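Local coordinates for protein endopolygalacturonase (Chondrostereum purpureum, PDB 1K5C) that probably hydrolyses the alpha-1,4 links within polygalacturonic acid chains of plant pectin, as an endo-acting member of glycoside hydrolase family 28, at residues V34-K39 with T62-G67; K102-G107 with V124-A129; H130-G135 with T163-I168. All blocks are in the same frame, centred on the assembly; numbering follows the deposited sequence.

Contact 1: V34-K39 with T62-G67; sequences VLNPDK and TIDGTG
Leu35 and Ile63 stand level on two parallel strands and send their side chains to the same, buried face, where Leu35 CB lies 4.1 Å from Ile63 CG1. The isoleucine makes this touch because its longer branch is set trans to its own amide nitrogen (chi1 -176°), which carries CG1 toward the neighbouring strand. CD1 then continues to the ring of Pro37 and meets CG of that proline at 4.1 Å, the two side chains crossing at about a right angle. Ile14 and Phe70 pack against the same group from other parts of the fold. One residue earlier, Val34 and Thr62 form the preceding bridge and turn to the opposite face. Two backbone bonds fix the register: Leu35 N donates to Thr62 O at 2.9 Å, and Asp64 N to Leu35 O at 3.1 Å. Beyond them Asn36 and Asp64 cross obliquely, with OD1 of the amide 3.7 Å from CB of the aspartate and the two flat groups turned 64° apart; Asp64 OD1 bonds instead to a glycerol. Pro37 has no N-H to offer, and its CD comes to 3.4 Å from Asp64 O. From here water replaces direct pairing. Pro37 O accepts from two waters: one also donates to Asp64 O, at 2.7 Å, while the other accepts from Thr66 N at 2.8 Å. A third water takes a bond from Lys39 NZ and gives one to Thr66 OG1, a hydroxyl that is also bonded to Asp128. Parallel strands stacked in register, with like side chains lined up on the inner face, are characteristic of successive coils of the right-handed parallel beta-helix, the fold of family 28; here strand 33-35 is the outermost of its sheet.

Contact 2: K102-G107 with V124-A129; sequences KIKGSG and VGPTDA
Ser106 OG is gripped from two directions: it donates to Asp128 OD1 at 2.6 Å and accepts from the backbone N-H of Gly67, on the preceding coil. The hydroxyl reaches the carboxylate on its syn side, 20° out of plane, because OG lies between the serine's own backbone nitrogen and carbonyl carbon (chi1 52°). Asp128 OD2, the other carboxylate oxygen, is bonded to Thr66 OG1. Just behind the polar pair, Ser106 CB packs at 3.6 Å against the methyl CB of Ala129.

Where the strands are still side by side, Gly125 N donates almost straight to Ile103 O at 2.9 Å, and Val124 and Ile103 turn to the same buried face. The carbonyl of Gly125 is used from the side chain of Lys102, whose chain bends at its second and third torsions to bring NZ within 2.8 Å of Gly125 O, tilted 28° from the carbonyl plane. Ser123 OG takes a second bond from the same ammonium group. Lys104 joins it with its stem, CG lying 3.6 Å from Gly125 O. A cis peptide follows before Pro126, whose O receives Gly105 N at 2.9 Å; Gly105 O in turn accepts Asp128 N at 3.1 Å, though from well above the carbonyl plane.

With a hydroxyl on each of its oxygens, the Asp128 carboxylate is probably stabilised in its charged form, and its side chain ties three consecutive turns of the beta-helix together at one corner.

Contact 3: H130-G135 with T163-I168; sequences HLTLDG and TIQNCI
Asp134 spends its whole side chain on Gln165 and Asn166. Its CB lies 4.1 Å from Gln165 CG. The next atom, CG, is set opposite the backbone nitrogen (chi1 -174°), a setting that swings the carboxylate toward the neighbouring strand, where the amide nitrogens of Gln165 and Asn166 approach it equally, each at 3.6 Å. At the tip the two oxygens divide the work. OD1 accepts Asn166 ND2 at 2.9 Å on its syn side, 35° out of the carboxylate plane. OD2 takes Gln165 NE2 at 2.8 Å from above that plane, the carboxylate and the glutamine amide standing at right angles. In both bonds the acceptor lies close to the plane of the donating amide. With an alanine here, both amide nitrogens would probably lose their acceptor, and the ends of Gln165 and Asn166 would be freer to turn.

Beneath this polar surface runs one of the parallel sheets of the right-handed beta-helix, strands 130-134 and 163-165 belonging to consecutive coils. Leu133 and Ile164 lie side by side on the inner face, with CB and CD2 of the leucine both against Ile164 CG1; Phe155 packs against the pair. Thr163 O accepts Leu133 N, and Leu133 O accepts Gln165 N. Past the strand, Gly135 N bonds to Gln165 O at 3.0 Å. Asn166 and Gly135 both adopt positive phi as the chain bends, and Asn189 of the following coil spans this bend with its amide, giving a bond to Ile164 O and receiving one from Cys167 N. At the start of the pair, the ring of His130 turns its edge to Thr163, and NE2 shares a hydrogen bond of 2.8 Å with Thr163 OG1.

In the fold
Contacts 1 and 2 are neighbours in one parallel sheet, with centres 9 Å apart: strands 61-65 and 101-104 lie side by side, and Gly65 O meets Ser106 N at 2.9 Å. Contact 3 belongs to another face of the helix. The chain reaches it by turning the corner at 128-129, so strand 130-139 follows directly on 122-127; Gly107 O and Thr132 N, 2.9 Å apart, join contacts 2 and 3, whose centres are 12 Å apart. Contacts 1 and 3 do not touch, their centres being 17 Å apart. All three lie away from the galacturonate-binding residues, but the N-acetylglucosamine of the glycan on Asn161 comes about 4 Å from the side chain of Ala129 and about 5 Å from that of His130.

Contact 1: V34-K39 with T62-G67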
loop_
_atom_site.group_PDB
_atom_site.type_symbol
_atom_site.label_atom_id
_atom_site.label_comp_id
_atom_site.label_asym_id
_atom_site.label_seq_id
_atom_site.Cartn_x
_atom_site.Cartn_y
_atom_site.Cartn_z
ATOM N N VAL A 34 11.606 -18.425 -4.221
ATOM C CA VAL A 34 10.659 -18.299 -5.343
ATOM C C VAL A 34 9.768 -19.531 -5.371
ATOM O O VAL A 34 10.235 -20.653 -5.450
ATOM C CB VAL A 34 11.417 -18.164 -6.664
ATOM C CG1 VAL A 34 10.457 -18.094 -7.867
ATOM C CG2 VAL A 34 12.287 -16.868 -6.638
ATOM N N LEU A 35 8.445 -19.286 -5.320
ATOM C CA LEU A 35 7.468 -20.362 -5.389
ATOM C C LEU A 35 6.554 -20.155 -6.582
ATOM O O LEU A 35 5.937 -19.093 -6.717
ATOM C CB LEU A 35 6.615 -20.434 -4.106
ATOM C CG LEU A 35 7.370 -20.780 -2.824
ATOM C CD1 LEU A 35 6.532 -20.455 -1.592
ATOM C CD2 LEU A 35 7.818 -22.254 -2.836
ATOM N N ASN A 36 6.450 -21.222 -7.412
ATOM C CA ASN A 36 5.558 -21.228 -8.570
ATOM C C ASN A 36 4.615 -22.425 -8.425
ATOM O O ASN A 36 4.839 -23.485 -9.052
ATOM C CB ASN A 36 6.343 -21.331 -9.892
ATOM C CG ASN A 36 7.112 -20.057 -10.150
ATOM O OD1 ASN A 36 6.531 -18.982 -10.257
ATOM N ND2 ASN A 36 8.436 -20.148 -10.250
ATOM N N PRO A 37 3.630 -22.331 -7.548
ATOM C CA PRO A 37 2.805 -23.536 -7.253
ATOM C C PRO A 37 1.869 -23.864 -8.410
ATOM O O PRO A 37 1.514 -23.038 -9.244
ATOM C CB PRO A 37 2.006 -23.124 -6.003
ATOM C CG PRO A 37 2.606 -21.838 -5.538
ATOM C CD PRO A 37 3.214 -21.197 -6.742
ATOM N N ASP A 38 1.439 -25.146 -8.389
ATOM C CA ASP A 38 0.411 -25.599 -9.336
ATOM C C ASP A 38 -0.850 -24.763 -9.210
ATOM O O ASP A 38 -1.199 -24.216 -8.110
ATOM C CB ASP A 38 0.024 -27.046 -9.031
ATOM C CG ASP A 38 1.054 -28.110 -9.417
ATOM O OD1 ASP A 38 2.165 -27.780 -9.775
ATOM O OD2 ASP A 38 0.658 -29.297 -9.350
ATOM N N LYS A 39 -1.599 -24.712 -10.305
ATOM C CA LYS A 39 -2.936 -24.066 -10.276
ATOM C C LYS A 39 -3.765 -24.587 -9.116
ATOM O O LYS A 39 -3.867 -25.819 -8.937
ATOM C CB LYS A 39 -3.710 -24.358 -11.561
ATOM C CG LYS A 39 -3.155 -23.718 -12.855
ATOM C CD LYS A 39 -3.843 -24.359 -14.041
ATOM C CE LYS A 39 -3.450 -23.706 -15.355
ATOM N NZ LYS A 39 -3.989 -22.283 -15.482
ATOM N N THR A 62 9.189 -14.300 -3.926
ATOM C CA THR A 62 8.200 -14.142 -4.994
ATOM C C THR A 62 7.312 -15.388 -5.027
ATOM O O THR A 62 7.851 -16.501 -5.094
ATOM C CB THR A 62 8.861 -13.988 -6.361
ATOM O OG1 THR A 62 9.745 -12.851 -6.353
ATOM C CG2 THR A 62 7.832 -13.721 -7.462
ATOM N N ILE A 63 6.007 -15.179 -5.053
ATOM C CA ILE A 63 5.077 -16.285 -5.288
ATOM C C ILE A 63 4.169 -15.851 -6.425
ATOM O O ILE A 63 3.673 -14.719 -6.480
ATOM C CB ILE A 63 4.326 -16.677 -3.998
ATOM C CG1 ILE A 63 3.435 -17.922 -4.264
ATOM C CG2 ILE A 63 3.539 -15.533 -3.370
ATOM C CD1 ILE A 63 2.980 -18.594 -3.003
ATOM N N ASP A 64 4.023 -16.774 -7.395
ATOM C CA ASP A 64 3.254 -16.491 -8.622
ATOM C C ASP A 64 2.473 -17.728 -8.957
ATOM O O ASP A 64 3.078 -18.789 -9.179
ATOM C CB ASP A 64 4.223 -16.117 -9.733
ATOM C CG ASP A 64 3.575 -15.679 -11.017
ATOM O OD1 ASP A 64 2.352 -15.576 -11.073
ATOM O OD2 ASP A 64 4.349 -15.433 -11.977
ATOM N N GLY A 65 1.149 -17.638 -9.006
ATOM C CA GLY A 65 0.339 -18.793 -9.397
ATOM C C GLY A 65 -1.112 -18.327 -9.571
ATOM O O GLY A 65 -1.433 -17.162 -9.327
ATOM N N THR A 66 -1.937 -19.282 -9.985
ATOM C CA THR A 66 -3.324 -19.047 -10.336
ATOM C C THR A 66 -4.204 -19.752 -9.297
ATOM O O THR A 66 -4.059 -20.944 -9.053
ATOM C CB THR A 66 -3.649 -19.566 -11.740
ATOM O OG1 THR A 66 -2.813 -18.866 -12.674
ATOM C CG2 THR A 66 -5.118 -19.358 -12.098
ATOM N N GLY A 67 -5.096 -19.001 -8.651
ATOM C CA GLY A 67 -6.036 -19.597 -7.682
ATOM C C GLY A 67 -5.352 -20.169 -6.479
ATOM O O GLY A 67 -5.819 -21.156 -5.886
HETATM O O HOH W 1 -0.579 -21.664 -10.728
HETATM O O HOH W 2 2.956 -21.130 -10.606
HETATM O O HOH W 3 -1.959 -20.580 -14.562
#

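Contact 2: K102-G107 with V124-A129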
loop_
_atom_site.group_PDB
_atom_site.type_symbol
_atom_site.label_atom_id
_atom_site.label_comp_id
_atom_site.label_asym_id
_atom_site.label_seq_id
_atom_site.Cartn_x
_atom_site.Cartn_y
_atom_site.Cartn_z
ATOM N N LYS A 102 6.897 -10.239 -3.220
ATOM C CA LYS A 102 6.142 -9.988 -4.460
ATOM C C LYS A 102 5.128 -11.104 -4.620
ATOM O O LYS A 102 5.484 -12.280 -4.573
ATOM C CB LYS A 102 7.101 -9.977 -5.665
ATOM C CG LYS A 102 6.438 -9.941 -7.031
ATOM C CD LYS A 102 5.639 -8.683 -7.185
ATOM C CE LYS A 102 5.948 -7.930 -8.432
ATOM N NZ LYS A 102 5.095 -6.713 -8.562
ATOM N N ILE A 103 3.855 -10.717 -4.805
ATOM C CA ILE A 103 2.731 -11.653 -4.979
ATOM C C ILE A 103 2.091 -11.360 -6.329
ATOM O O ILE A 103 1.664 -10.215 -6.585
ATOM C CB ILE A 103 1.713 -11.544 -3.852
ATOM C CG1 ILE A 103 2.353 -11.790 -2.488
ATOM C CG2 ILE A 103 0.526 -12.493 -4.110
ATOM C CD1 ILE A 103 1.459 -11.515 -1.302
ATOM N N LYS A 104 2.047 -12.381 -7.211
ATOM C CA LYS A 104 1.540 -12.260 -8.549
ATOM C C LYS A 104 0.487 -13.345 -8.804
ATOM O O LYS A 104 0.547 -14.433 -8.196
ATOM C CB LYS A 104 2.681 -12.466 -9.592
ATOM C CG LYS A 104 3.833 -11.545 -9.463
ATOM C CD LYS A 104 4.765 -11.729 -10.644
ATOM C CE LYS A 104 6.199 -11.670 -10.323
ATOM N NZ LYS A 104 6.860 -11.831 -11.665
ATOM N N GLY A 105 -0.376 -13.100 -9.773
ATOM C CA GLY A 105 -1.339 -14.103 -10.220
ATOM C C GLY A 105 -2.699 -13.866 -9.549
ATOM O O GLY A 105 -3.276 -12.796 -9.664
ATOM N N SER A 106 -3.206 -14.893 -8.864
ATOM C CA SER A 106 -4.539 -14.788 -8.266
ATOM C C SER A 106 -4.640 -15.787 -7.110
ATOM O O SER A 106 -3.814 -16.665 -6.923
ATOM C CB SER A 106 -5.637 -15.060 -9.300
ATOM O OG SER A 106 -5.392 -16.324 -9.979
ATOM N N GLY A 107 -5.735 -15.634 -6.358
ATOM C CA GLY A 107 -6.023 -16.481 -5.222
ATOM C C GLY A 107 -6.311 -15.677 -3.973
ATOM O O GLY A 107 -6.753 -14.522 -4.049
ATOM N N VAL A 124 2.268 -6.052 -5.033
ATOM C CA VAL A 124 1.139 -6.834 -5.529
ATOM C C VAL A 124 0.995 -6.593 -7.011
ATOM O O VAL A 124 0.771 -5.439 -7.453
ATOM C CB VAL A 124 -0.133 -6.428 -4.785
ATOM C CG1 VAL A 124 -1.332 -7.233 -5.266
ATOM C CG2 VAL A 124 0.094 -6.545 -3.267
ATOM N N GLY A 125 1.009 -7.665 -7.785
ATOM C CA GLY A 125 0.676 -7.600 -9.221
ATOM C C GLY A 125 1.789 -8.039 -10.114
ATOM O O GLY A 125 2.964 -8.099 -9.699
ATOM N N PRO A 126 1.484 -8.289 -11.376
ATOM C CA PRO A 126 0.123 -8.238 -11.946
ATOM C C PRO A 126 -0.671 -9.481 -11.559
ATOM O O PRO A 126 -0.146 -10.467 -11.043
ATOM C CB PRO A 126 0.371 -8.211 -13.465
ATOM C CG PRO A 126 1.701 -8.863 -13.651
ATOM C CD PRO A 126 2.494 -8.611 -12.415
ATOM N N THR A 127 -1.960 -9.391 -11.878
ATOM C CA THR A 127 -2.906 -10.483 -11.574
ATOM C C THR A 127 -3.439 -11.113 -12.892
ATOM O O THR A 127 -3.391 -10.526 -13.957
ATOM C CB THR A 127 -4.109 -9.992 -10.745
ATOM O OG1 THR A 127 -4.711 -8.940 -11.556
ATOM C CG2 THR A 127 -3.685 -9.447 -9.408
ATOM N N ASP A 128 -3.956 -12.346 -12.703
ATOM C CA ASP A 128 -4.640 -13.038 -13.804
ATOM C C ASP A 128 -6.079 -13.345 -13.466
ATOM O O ASP A 128 -6.763 -13.980 -14.328
ATOM C CB ASP A 128 -3.886 -14.310 -14.233
ATOM C CG ASP A 128 -3.879 -15.417 -13.208
ATOM O OD1 ASP A 128 -4.176 -15.173 -12.023
ATOM O OD2 ASP A 128 -3.625 -16.573 -13.654
ATOM N N ALA A 129 -6.573 -12.937 -12.335
ATOM C CA ALA A 129 -7.928 -13.157 -11.836
ATOM C C ALA A 129 -7.974 -12.452 -10.473
ATOM O O ALA A 129 -7.012 -11.755 -10.111
ATOM C CB ALA A 129 -8.306 -14.623 -11.723
#

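Contact 3: H130-G135 with T163-I168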
loop_
_atom_site.group_PDB
_atom_site.type_symbol
_atom_site.label_atom_id
_atom_site.label_comp_id
_atom_site.label_asym_id
_atom_site.label_seq_id
_atom_site.Cartn_x
_atom_site.Cartn_y
_atom_site.Cartn_z
ATOM N N HIS A 130 -9.042 -12.624 -9.695
ATOM C CA HIS A 130 -9.089 -11.854 -8.451
ATOM C C HIS A 130 -7.997 -12.315 -7.483
ATOM O O HIS A 130 -7.701 -13.507 -7.348
ATOM C CB HIS A 130 -10.465 -12.017 -7.789
ATOM C CG HIS A 130 -10.770 -10.813 -6.900
ATOM N ND1 HIS A 130 -11.441 -9.736 -7.465
ATOM C CD2 HIS A 130 -10.402 -10.311 -5.762
ATOM C CE1 HIS A 130 -11.607 -8.717 -6.660
ATOM N NE2 HIS A 130 -10.953 -9.097 -5.562
ATOM N N LEU A 131 -7.401 -11.344 -6.785
ATOM C CA LEU A 131 -6.378 -11.585 -5.774
ATOM C C LEU A 131 -6.805 -10.910 -4.479
ATOM O O LEU A 131 -7.028 -9.687 -4.484
ATOM C CB LEU A 131 -5.023 -11.068 -6.295
ATOM C CG LEU A 131 -3.863 -11.246 -5.301
ATOM C CD1 LEU A 131 -3.554 -12.726 -5.031
ATOM C CD2 LEU A 131 -2.618 -10.594 -5.888
ATOM N N THR A 132 -6.909 -11.698 -3.414
ATOM C CA THR A 132 -7.335 -11.207 -2.117
ATOM C C THR A 132 -6.233 -11.416 -1.116
ATOM O O THR A 132 -5.710 -12.548 -0.986
ATOM C CB THR A 132 -8.598 -11.939 -1.628
ATOM O OG1 THR A 132 -9.642 -11.654 -2.583
ATOM C CG2 THR A 132 -9.057 -11.442 -0.268
ATOM N N LEU A 133 -5.882 -10.355 -0.389
ATOM C CA LEU A 133 -4.947 -10.407 0.743
ATOM C C LEU A 133 -5.782 -10.098 1.994
ATOM O O LEU A 133 -6.448 -9.053 2.040
ATOM C CB LEU A 133 -3.817 -9.390 0.597
ATOM C CG LEU A 133 -2.618 -9.771 -0.277
ATOM C CD1 LEU A 133 -2.753 -10.622 -1.470
ATOM C CD2 LEU A 133 -1.791 -8.498 -0.587
ATOM N N ASP A 134 -5.775 -11.008 2.972
ATOM C CA ASP A 134 -6.739 -10.934 4.076
ATOM C C ASP A 134 -6.046 -11.251 5.377
ATOM O O ASP A 134 -5.496 -12.351 5.542
ATOM C CB ASP A 134 -7.898 -11.914 3.754
ATOM C CG ASP A 134 -9.056 -11.844 4.739
ATOM O OD1 ASP A 134 -8.910 -11.300 5.835
ATOM O OD2 ASP A 134 -10.152 -12.291 4.324
ATOM N N GLY A 135 -6.029 -10.300 6.304
ATOM C CA GLY A 135 -5.494 -10.599 7.640
ATOM C C GLY A 135 -3.981 -10.657 7.678
ATOM O O GLY A 135 -3.433 -11.386 8.502
ATOM N N THR A 163 -8.329 -7.213 -3.779
ATOM C CA THR A 163 -8.947 -6.840 -2.534
ATOM C C THR A 163 -7.927 -7.041 -1.412
ATOM O O THR A 163 -7.348 -8.133 -1.329
ATOM C CB THR A 163 -10.206 -7.697 -2.251
ATOM O OG1 THR A 163 -11.106 -7.405 -3.316
ATOM C CG2 THR A 163 -10.824 -7.373 -0.873
ATOM N N ILE A 164 -7.723 -6.021 -0.576
ATOM C CA ILE A 164 -6.873 -6.101 0.588
ATOM C C ILE A 164 -7.759 -5.738 1.777
ATOM O O ILE A 164 -8.309 -4.608 1.801
ATOM C CB ILE A 164 -5.654 -5.148 0.456
ATOM C CG1 ILE A 164 -4.773 -5.640 -0.715
ATOM C CG2 ILE A 164 -4.898 -5.047 1.774
ATOM C CD1 ILE A 164 -3.735 -4.632 -1.171
ATOM N N GLN A 165 -7.939 -6.692 2.699
ATOM C CA GLN A 165 -8.941 -6.484 3.763
ATOM C C GLN A 165 -8.407 -7.068 5.055
ATOM O O GLN A 165 -7.634 -8.055 5.072
ATOM C CB GLN A 165 -10.288 -7.094 3.409
ATOM C CG GLN A 165 -10.240 -8.607 3.130
ATOM C CD GLN A 165 -11.585 -9.154 2.634
ATOM O OE1 GLN A 165 -12.361 -8.457 2.031
ATOM N NE2 GLN A 165 -11.782 -10.463 2.889
ATOM N N ASN A 166 -8.876 -6.472 6.181
ATOM C CA ASN A 166 -8.573 -7.014 7.504
ATOM C C ASN A 166 -7.057 -7.029 7.789
ATOM O O ASN A 166 -6.615 -7.807 8.648
ATOM C CB ASN A 166 -9.144 -8.430 7.762
ATOM C CG ASN A 166 -10.615 -8.470 7.436
ATOM O OD1 ASN A 166 -11.382 -7.592 7.815
ATOM N ND2 ASN A 166 -11.031 -9.513 6.719
ATOM N N CYS A 167 -6.298 -6.154 7.161
ATOM C CA CYS A 167 -4.842 -6.102 7.358
ATOM C C CYS A 167 -4.478 -5.021 8.364
ATOM O O CYS A 167 -5.293 -4.120 8.696
ATOM C CB CYS A 167 -4.166 -5.856 6.011
ATOM S SG CYS A 167 -4.326 -7.230 4.839
ATOM N N ILE A 168 -3.235 -5.096 8.841
ATOM C CA ILE A 168 -2.694 -4.159 9.825
ATOM C C ILE A 168 -1.322 -3.716 9.322
ATOM O O ILE A 168 -0.514 -4.575 8.979
ATOM C CB ILE A 168 -2.561 -4.814 11.214
ATOM C CG1 ILE A 168 -3.946 -5.221 11.734
ATOM C CG2 ILE A 168 -1.798 -3.930 12.170
ATOM C CD1 ILE A 168 -3.914 -6.074 12.984
#